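RNA polymerase sigma factor SIGMA-28 (FliA) (Aquifex aeolicus, PDB 1RP3) is a flagellar sigma factor that probably directs RNA polymerase to its promoters, held here in an inactive conformation by the anti-sigma factor FlgM. Local coordinates at residues 16-21 and 51-56; 103-108 and 113-118; 119-124 and 130-135. One frame throughout, in Å; residues are numbered along the deposited sequence.

Interaction 1. Residues 16-21 and 51-56; sequences ELILKY and IGLIKA
Leu53 projects from the helix of residues 51-56 between Ile18 and Tyr21, two residues nearly one turn apart on the helix of residues 16-21. Its branches divide the work. CD1 rests on Tyr21 CB at 3.7 Å, at the root of that side chain rather than squarely on its ring. CD2 meets backbone, 3.6 Å from Ile18 O, with Ile18 CG2 beside it at 4.1 Å. Leucine suits this place because its forked end can touch two neighbours at once; with CG anti to the backbone N (chi1 165°), the fork is carried across to the other helix.

The second apolar pair joins two beta-branched residues at the closest backbone approach. Ile18 CD1 lies 3.8 Å from Ile54 CG1. No hydrogen bond crosses, and the contact rests on apolar packing.

Beyond the pair, helix 66-85 covers Leu53 through Ile72 and Tyr21 through Glu69, while Ile11 and Leu14 of the FlgM chain pack on Ile18 and Ile54 respectively. The segment axes run 139° apart at 9.9 Å, ordinary apolar helix packing in the all-helical sigma-70 region 2, here with the anti-sigma factor lying against it.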
loop_
_atom_site.group_PDB
_atom_site.type_symbol
_atom_site.label_atom_id
_atom_site.label_comp_id
_atom_site.label_asym_id
_atom_site.label_seq_id
_atom_site.Cartn_x
_atom_site.Cartn_y
_atom_site.Cartn_z
ATOM N N GLU A 16 -15.875 -12.987 -16.251
ATOM C CA GLU A 16 -16.758 -12.110 -15.507
ATOM C C GLU A 16 -16.168 -11.849 -14.129
ATOM O O GLU A 16 -16.243 -10.737 -13.607
ATOM C CB GLU A 16 -18.145 -12.744 -15.351
ATOM C CG GLU A 16 -18.961 -12.830 -16.643
ATOM C CD GLU A 16 -19.205 -11.477 -17.292
ATOM O OE1 GLU A 16 -19.310 -10.465 -16.552
ATOM O OE2 GLU A 16 -19.294 -11.431 -18.540
ATOM N N LEU A 17 -15.572 -12.888 -13.549
ATOM C CA LEU A 17 -14.970 -12.793 -12.222
ATOM C C LEU A 17 -13.760 -11.837 -12.275
ATOM O O LEU A 17 -13.636 -10.948 -11.439
ATOM C CB LEU A 17 -14.598 -14.196 -11.724
ATOM C CG LEU A 17 -14.720 -14.559 -10.235
ATOM C CD1 LEU A 17 -16.005 -14.016 -9.613
ATOM C CD2 LEU A 17 -14.677 -16.079 -10.094
ATOM N N ILE A 18 -12.927 -11.972 -13.307
ATOM C CA ILE A 18 -11.765 -11.107 -13.487
ATOM C C ILE A 18 -12.245 -9.673 -13.647
ATOM O O ILE A 18 -11.852 -8.781 -12.894
ATOM C CB ILE A 18 -10.929 -11.524 -14.727
ATOM C CG1 ILE A 18 -10.324 -12.911 -14.500
ATOM C CG2 ILE A 18 -9.812 -10.526 -14.990
ATOM C CD1 ILE A 18 -9.574 -13.459 -15.704
ATOM N N LEU A 19 -13.140 -9.479 -14.608
ATOM C CA LEU A 19 -13.733 -8.180 -14.906
ATOM C C LEU A 19 -14.298 -7.545 -13.644
ATOM O O LEU A 19 -14.045 -6.380 -13.368
ATOM C CB LEU A 19 -14.862 -8.376 -15.917
ATOM C CG LEU A 19 -15.074 -7.446 -17.108
ATOM C CD1 LEU A 19 -13.756 -7.111 -17.780
ATOM C CD2 LEU A 19 -16.008 -8.156 -18.102
ATOM N N LYS A 20 -15.030 -8.338 -12.868
ATOM C CA LYS A 20 -15.663 -7.872 -11.639
ATOM C C LYS A 20 -14.690 -7.238 -10.659
ATOM O O LYS A 20 -15.005 -6.219 -10.058
ATOM C CB LYS A 20 -16.420 -9.017 -10.947
ATOM C CG LYS A 20 -17.088 -8.610 -9.641
ATOM C CD LYS A 20 -17.813 -9.767 -8.952
ATOM C CE LYS A 20 -18.527 -9.261 -7.690
ATOM N NZ LYS A 20 -19.286 -10.348 -7.007
ATOM N N TYR A 21 -13.502 -7.821 -10.533
ATOM C CA TYR A 21 -12.506 -7.326 -9.595
ATOM C C TYR A 21 -11.429 -6.361 -10.098
ATOM O O TYR A 21 -10.575 -5.924 -9.324
ATOM C CB TYR A 21 -11.899 -8.501 -8.840
ATOM C CG TYR A 21 -12.897 -9.151 -7.917
ATOM C CD1 TYR A 21 -13.292 -8.514 -6.742
ATOM C CD2 TYR A 21 -13.481 -10.383 -8.231
ATOM C CE1 TYR A 21 -14.248 -9.079 -5.902
ATOM C CE2 TYR A 21 -14.435 -10.963 -7.400
ATOM C CZ TYR A 21 -14.816 -10.302 -6.232
ATOM O OH TYR A 21 -15.748 -10.870 -5.390
ATOM N N ILE A 51 -2.244 -9.855 -12.877
ATOM C CA ILE A 51 -1.721 -11.214 -12.949
ATOM C C ILE A 51 -2.114 -11.916 -11.641
ATOM O O ILE A 51 -2.655 -13.026 -11.666
ATOM C CB ILE A 51 -0.193 -11.247 -13.119
ATOM C CG1 ILE A 51 0.211 -10.538 -14.406
ATOM C CG2 ILE A 51 0.305 -12.704 -13.117
ATOM C CD1 ILE A 51 -0.320 -11.224 -15.638
ATOM N N GLY A 52 -1.917 -11.221 -10.519
ATOM C CA GLY A 52 -2.278 -11.763 -9.224
ATOM C C GLY A 52 -3.757 -12.110 -9.153
ATOM O O GLY A 52 -4.134 -13.167 -8.657
ATOM N N LEU A 53 -4.592 -11.237 -9.705
ATOM C CA LEU A 53 -6.033 -11.435 -9.725
ATOM C C LEU A 53 -6.451 -12.685 -10.506
ATOM O O LEU A 53 -7.262 -13.477 -10.034
ATOM C CB LEU A 53 -6.712 -10.200 -10.312
ATOM C CG LEU A 53 -8.171 -10.339 -10.753
ATOM C CD1 LEU A 53 -9.073 -10.756 -9.597
ATOM C CD2 LEU A 53 -8.642 -9.018 -11.356
ATOM N N ILE A 54 -5.876 -12.865 -11.688
ATOM C CA ILE A 54 -6.199 -14.003 -12.537
ATOM C C ILE A 54 -5.801 -15.317 -11.869
ATOM O O ILE A 54 -6.519 -16.303 -11.960
ATOM C CB ILE A 54 -5.496 -13.888 -13.906
ATOM C CG1 ILE A 54 -6.023 -12.671 -14.664
ATOM C CG2 ILE A 54 -5.682 -15.166 -14.717
ATOM C CD1 ILE A 54 -5.282 -12.393 -15.987
ATOM N N LYS A 55 -4.636 -15.329 -11.231
ATOM C CA LYS A 55 -4.160 -16.519 -10.540
ATOM C C LYS A 55 -5.050 -16.882 -9.358
ATOM O O LYS A 55 -5.339 -18.059 -9.148
ATOM C CB LYS A 55 -2.717 -16.343 -10.087
ATOM C CG LYS A 55 -1.726 -16.398 -11.236
ATOM C CD LYS A 55 -0.308 -16.189 -10.735
ATOM C CE LYS A 55 0.710 -16.342 -11.854
ATOM N NZ LYS A 55 2.082 -15.938 -11.384
ATOM N N ALA A 56 -5.512 -15.869 -8.624
ATOM C CA ALA A 56 -6.394 -16.072 -7.476
ATOM C C ALA A 56 -7.731 -16.642 -7.930
ATOM O O ALA A 56 -8.296 -17.519 -7.278
ATOM C CB ALA A 56 -6.620 -14.750 -6.725
#

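Interaction 2. Residues 103-108 and 113-118; sequences EVVEKL and GREPTD
Pro116 presses its ring against Leu108, the last residue of the helical segment 103-108. The tight part of the contact is here: Leu108 CB and Pro116 CG stand only 3.5 Å apart, closer than carbon atoms usually pack. Leu108 CD2 adds a lighter touch on Pro116 CB at 4.1 Å. A proline suits the spot, because its rigid ring offers a compact apolar surface from an extended stretch of chain. The same CG lies 3.9 Å from Val105 O, one turn back on the helix. Val121 of helix 118-125 also packs on Pro116.

Away from the proline the fit is looser. Glu115 starts out away from the helix, but a bend at chi2 (72°) turns its carboxylate back, and OE2 comes to 3.9 Å from Val105 CG1, a contact without a hydrogen bond; the side chain also lies against Thr215 and Ser216. Arg114 sits on the exposed side and touches the helix hardly at all. Its NH1 donates to Glu115 O at 3.2 Å, the carbonyl lying in the guanidinium plane although the donor stands well above the carbonyl plane; its stronger partner is Glu120. Gly113 takes the first step out of helix 92-112 with a positive phi of 77°, a conformation that favours glycine.

At the far end Thr117 is the N-cap of the next helix, its OG1 accepting from Glu120 N, and Asp118 bonds Val217 N and Ser218 OG, which belong to the region 4 part of the chain. Since no hydrogen bond joins 103-108 to 113-118, apolar packing makes the cross-contact, whereas the polar bonds of Arg114, Thr117 and Asp118 are made within the loop and to the helices that follow.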
loop_
_atom_site.group_PDB
_atom_site.type_symbol
_atom_site.label_atom_id
_atom_site.label_comp_id
_atom_site.label_asym_id
_atom_site.label_seq_id
_atom_site.Cartn_x
_atom_site.Cartn_y
_atom_site.Cartn_z
ATOM N N GLU A 103 21.703 12.631 9.488
ATOM C CA GLU A 103 22.822 13.448 9.947
ATOM C C GLU A 103 22.615 14.902 9.561
ATOM O O GLU A 103 22.685 15.792 10.412
ATOM C CB GLU A 103 24.146 12.926 9.374
ATOM C CG GLU A 103 24.606 11.606 10.006
ATOM C CD GLU A 103 25.951 11.110 9.484
ATOM O OE1 GLU A 103 26.651 11.875 8.779
ATOM O OE2 GLU A 103 26.311 9.949 9.789
ATOM N N VAL A 104 22.331 15.128 8.279
ATOM C CA VAL A 104 22.094 16.468 7.771
ATOM C C VAL A 104 20.962 17.139 8.535
ATOM O O VAL A 104 21.105 18.286 8.964
ATOM C CB VAL A 104 21.790 16.450 6.257
ATOM C CG1 VAL A 104 21.121 17.746 5.814
ATOM C CG2 VAL A 104 23.077 16.252 5.485
ATOM N N VAL A 105 19.866 16.416 8.750
ATOM C CA VAL A 105 18.723 16.975 9.468
ATOM C C VAL A 105 19.126 17.392 10.874
ATOM O O VAL A 105 18.863 18.520 11.284
ATOM C CB VAL A 105 17.536 15.980 9.558
ATOM C CG1 VAL A 105 16.362 16.623 10.274
ATOM C CG2 VAL A 105 17.096 15.562 8.180
ATOM N N GLU A 106 19.773 16.479 11.598
ATOM C CA GLU A 106 20.218 16.754 12.962
ATOM C C GLU A 106 21.199 17.929 13.024
ATOM O O GLU A 106 21.110 18.762 13.930
ATOM C CB GLU A 106 20.836 15.504 13.584
ATOM N N LYS A 107 22.103 18.011 12.046
ATOM C CA LYS A 107 23.092 19.089 11.983
ATOM C C LYS A 107 22.423 20.457 11.800
ATOM O O LYS A 107 22.860 21.452 12.385
ATOM C CB LYS A 107 24.096 18.834 10.851
ATOM N N LEU A 108 21.371 20.496 10.984
ATOM C CA LEU A 108 20.630 21.728 10.723
ATOM C C LEU A 108 19.717 22.098 11.886
ATOM O O LEU A 108 19.453 23.276 12.121
ATOM C CB LEU A 108 19.806 21.596 9.438
ATOM C CG LEU A 108 20.454 21.984 8.111
ATOM C CD1 LEU A 108 21.900 21.555 8.089
ATOM C CD2 LEU A 108 19.683 21.363 6.955
ATOM N N GLY A 113 18.232 25.907 15.531
ATOM C CA GLY A 113 17.398 25.941 16.726
ATOM C C GLY A 113 15.970 25.470 16.482
ATOM O O GLY A 113 15.178 25.320 17.419
ATOM N N ARG A 114 15.659 25.207 15.214
ATOM C CA ARG A 114 14.337 24.755 14.791
ATOM C C ARG A 114 14.445 23.609 13.793
ATOM O O ARG A 114 15.543 23.199 13.406
ATOM C CB ARG A 114 13.598 25.899 14.102
ATOM C CG ARG A 114 14.356 26.470 12.906
ATOM C CD ARG A 114 13.430 27.223 11.960
ATOM N NE ARG A 114 14.169 27.990 10.958
ATOM C CZ ARG A 114 14.637 27.504 9.811
ATOM N NH1 ARG A 114 14.453 26.224 9.495
ATOM N NH2 ARG A 114 15.275 28.309 8.969
ATOM N N GLU A 115 13.293 23.111 13.362
ATOM C CA GLU A 115 13.242 22.042 12.375
ATOM C C GLU A 115 13.524 22.649 10.996
ATOM O O GLU A 115 12.969 23.687 10.648
ATOM C CB GLU A 115 11.847 21.413 12.380
ATOM C CG GLU A 115 11.660 20.256 11.409
ATOM C CD GLU A 115 12.376 18.992 11.843
ATOM O OE1 GLU A 115 12.354 18.678 13.054
ATOM O OE2 GLU A 115 12.942 18.308 10.960
ATOM N N PRO A 116 14.388 22.011 10.193
ATOM C CA PRO A 116 14.721 22.514 8.850
ATOM C C PRO A 116 13.554 22.362 7.875
ATOM O O PRO A 116 12.646 21.568 8.106
ATOM C CB PRO A 116 15.860 21.593 8.408
ATOM C CG PRO A 116 16.400 21.028 9.676
ATOM C CD PRO A 116 15.180 20.812 10.510
ATOM N N THR A 117 13.576 23.120 6.787
ATOM C CA THR A 117 12.530 22.994 5.776
ATOM C C THR A 117 13.061 21.966 4.784
ATOM O O THR A 117 14.244 21.633 4.822
ATOM C CB THR A 117 12.273 24.326 5.013
ATOM O OG1 THR A 117 13.434 24.698 4.266
ATOM C CG2 THR A 117 11.936 25.436 5.966
ATOM N N ASP A 118 12.212 21.477 3.888
ATOM C CA ASP A 118 12.664 20.508 2.893
ATOM C C ASP A 118 13.649 21.157 1.916
ATOM O O ASP A 118 14.606 20.518 1.454
ATOM C CB ASP A 118 11.468 19.915 2.140
ATOM C CG ASP A 118 10.496 19.185 3.067
ATOM O OD1 ASP A 118 10.944 18.327 3.866
ATOM O OD2 ASP A 118 9.280 19.483 3.013
#

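Interaction 3. Residues 119-124 and 130-135; sequences EEVAKE and EELFKT
Leu132 and Val121 meet across two successive helices, 118-125 and 129-158, an arrangement consistent with the helix-turn-helix class to which the sigma-70 region 3 family is assigned. Leu132 makes every close contact from its side, chiefly through one methyl group. Its CD2 lies 3.8 Å from Val121 CG1, and CD1 reaches the same valine methyl at 4.0 Å, so the leucine fork straddles it. The two side chains run nearly at right angles. Both point toward the opposite helix; CG of Leu132 (chi1 175°), which carries the fork, and the CG1 methyl of Val121 (chi1 171°) both stand anti to the backbone N of their own residue.

Ala122 completes the first shell. Its CB is 4.1 Å from Leu132 CD2, and its backbone N is within 4.0 Å of that methyl. The small side chain suits the point where the two backbones come nearest, with the CA atoms of Ala122 and Leu132 at 6.1 Å; alanine lets the leucine tip come down close to the helix backbone.

Further residues border this apolar cluster. Ile101 of helix 92-112 and Leu125 of helix 118-125 pack on Leu132, while Thr129, at the start of the following helix, lies against Ala122. From the region 4 part of the chain, Ser218 touches both Val121 and Leu132, and Val217 meets Phe133.

The start of the second helix is held by its own polar bonds: Ser128 OG pairs with Glu131 N. The carbonyl of the same residue, Glu131 O, takes two donors from Thr135, one turn on, on opposite faces of its plane: Thr135 N at 3.1 Å and Thr135 OG1 at 2.9 Å.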
loop_
_atom_site.group_PDB
_atom_site.type_symbol
_atom_site.label_atom_id
_atom_site.label_comp_id
_atom_site.label_asym_id
_atom_site.label_seq_id
_atom_site.Cartn_x
_atom_site.Cartn_y
_atom_site.Cartn_z
ATOM N N GLU A 119 13.428 22.438 1.633
ATOM C CA GLU A 119 14.295 23.178 0.725
ATOM C C GLU A 119 15.684 23.295 1.338
ATOM O O GLU A 119 16.692 23.213 0.625
ATOM C CB GLU A 119 13.737 24.580 0.451
ATOM C CG GLU A 119 12.302 24.813 0.929
ATOM C CD GLU A 119 11.264 24.168 0.045
ATOM O OE1 GLU A 119 11.403 24.215 -1.195
ATOM O OE2 GLU A 119 10.287 23.626 0.588
ATOM N N GLU A 120 15.732 23.444 2.662
ATOM C CA GLU A 120 17.004 23.564 3.374
ATOM C C GLU A 120 17.736 22.226 3.487
ATOM O O GLU A 120 18.971 22.182 3.469
ATOM C CB GLU A 120 16.804 24.196 4.763
ATOM C CG GLU A 120 16.460 25.702 4.728
ATOM C CD GLU A 120 16.054 26.288 6.088
ATOM O OE1 GLU A 120 15.598 25.526 6.976
ATOM O OE2 GLU A 120 16.169 27.530 6.261
ATOM N N VAL A 121 16.973 21.140 3.594
ATOM C CA VAL A 121 17.542 19.802 3.700
ATOM C C VAL A 121 18.172 19.432 2.364
ATOM O O VAL A 121 19.302 18.959 2.306
ATOM C CB VAL A 121 16.457 18.744 4.079
ATOM C CG1 VAL A 121 17.025 17.335 3.959
ATOM C CG2 VAL A 121 15.940 18.986 5.502
ATOM N N ALA A 122 17.435 19.684 1.289
ATOM C CA ALA A 122 17.898 19.382 -0.059
ATOM C C ALA A 122 19.146 20.193 -0.398
ATOM O O ALA A 122 20.037 19.704 -1.103
ATOM C CB ALA A 122 16.787 19.664 -1.066
ATOM N N LYS A 123 19.218 21.417 0.136
ATOM C CA LYS A 123 20.361 22.307 -0.098
ATOM C C LYS A 123 21.642 21.790 0.558
ATOM O O LYS A 123 22.681 21.733 -0.095
ATOM C CB LYS A 123 20.052 23.752 0.367
ATOM N N GLU A 124 21.577 21.419 1.836
ATOM C CA GLU A 124 22.765 20.889 2.511
ATOM C C GLU A 124 23.239 19.587 1.875
ATOM O O GLU A 124 24.386 19.187 2.066
ATOM C CB GLU A 124 22.519 20.653 3.999
ATOM C CG GLU A 124 23.262 21.629 4.912
ATOM C CD GLU A 124 24.781 21.568 4.777
ATOM O OE1 GLU A 124 25.428 20.784 5.513
ATOM O OE2 GLU A 124 25.329 22.317 3.937
ATOM N N GLU A 130 12.808 17.626 -5.314
ATOM C CA GLU A 130 12.157 16.496 -5.973
ATOM C C GLU A 130 13.013 15.255 -5.723
ATOM O O GLU A 130 12.486 14.189 -5.432
ATOM C CB GLU A 130 12.008 16.751 -7.474
ATOM N N GLU A 131 14.333 15.417 -5.800
ATOM C CA GLU A 131 15.274 14.318 -5.569
ATOM C C GLU A 131 15.160 13.822 -4.138
ATOM O O GLU A 131 15.221 12.619 -3.883
ATOM C CB GLU A 131 16.710 14.774 -5.834
ATOM C CG GLU A 131 17.778 13.686 -5.679
ATOM C CD GLU A 131 17.588 12.522 -6.642
ATOM O OE1 GLU A 131 17.196 12.763 -7.808
ATOM O OE2 GLU A 131 17.830 11.362 -6.233
ATOM N N LEU A 132 14.982 14.763 -3.215
ATOM C CA LEU A 132 14.837 14.456 -1.797
ATOM C C LEU A 132 13.539 13.689 -1.550
ATOM O O LEU A 132 13.543 12.644 -0.904
ATOM C CB LEU A 132 14.840 15.746 -0.972
ATOM C CG LEU A 132 14.588 15.625 0.534
ATOM C CD1 LEU A 132 15.680 14.789 1.189
ATOM C CD2 LEU A 132 14.508 17.009 1.161
ATOM N N PHE A 133 12.434 14.211 -2.071
ATOM C CA PHE A 133 11.135 13.573 -1.899
ATOM C C PHE A 133 11.138 12.136 -2.417
ATOM O O PHE A 133 10.512 11.258 -1.822
ATOM C CB PHE A 133 10.035 14.392 -2.581
ATOM C CG PHE A 133 9.768 15.720 -1.923
ATOM C CD1 PHE A 133 10.017 15.900 -0.561
ATOM C CD2 PHE A 133 9.270 16.787 -2.661
ATOM C CE1 PHE A 133 9.773 17.122 0.057
ATOM C CE2 PHE A 133 9.021 18.015 -2.056
ATOM C CZ PHE A 133 9.272 18.184 -0.692
ATOM N N LYS A 134 11.868 11.896 -3.505
ATOM C CA LYS A 134 11.970 10.556 -4.064
ATOM C C LYS A 134 12.702 9.667 -3.062
ATOM O O LYS A 134 12.203 8.607 -2.675
ATOM C CB LYS A 134 12.734 10.582 -5.395
ATOM N N THR A 135 13.865 10.140 -2.617
ATOM C CA THR A 135 14.693 9.403 -1.670
ATOM C C THR A 135 13.968 9.042 -0.373
ATOM O O THR A 135 14.055 7.900 0.089
ATOM C CB THR A 135 16.008 10.145 -1.392
ATOM O OG1 THR A 135 16.660 10.390 -2.641
ATOM C CG2 THR A 135 16.933 9.294 -0.522
#

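In the fold
Interaction 1 belongs to region 2 and stands apart, its centre 47 Å from that of interaction 2 and 40 Å from that of interaction 3, on the opposite side of the chain's centre. Interactions 2 and 3 share region 3, with centres 12 Å apart, and touch directly: Leu108 CD1 lies 3.5 Å from Glu124 CG, Asp118 O is 3.5 Å from Leu132 CD2, and a salt bridge joins Arg114 NH1 to Glu120 OE1 at 2.9 Å. Of the three, interaction 1 packs against FlgM, whereas the other two meet region 4 residues of sigma itself, in keeping with a compact, inactive sigma factor.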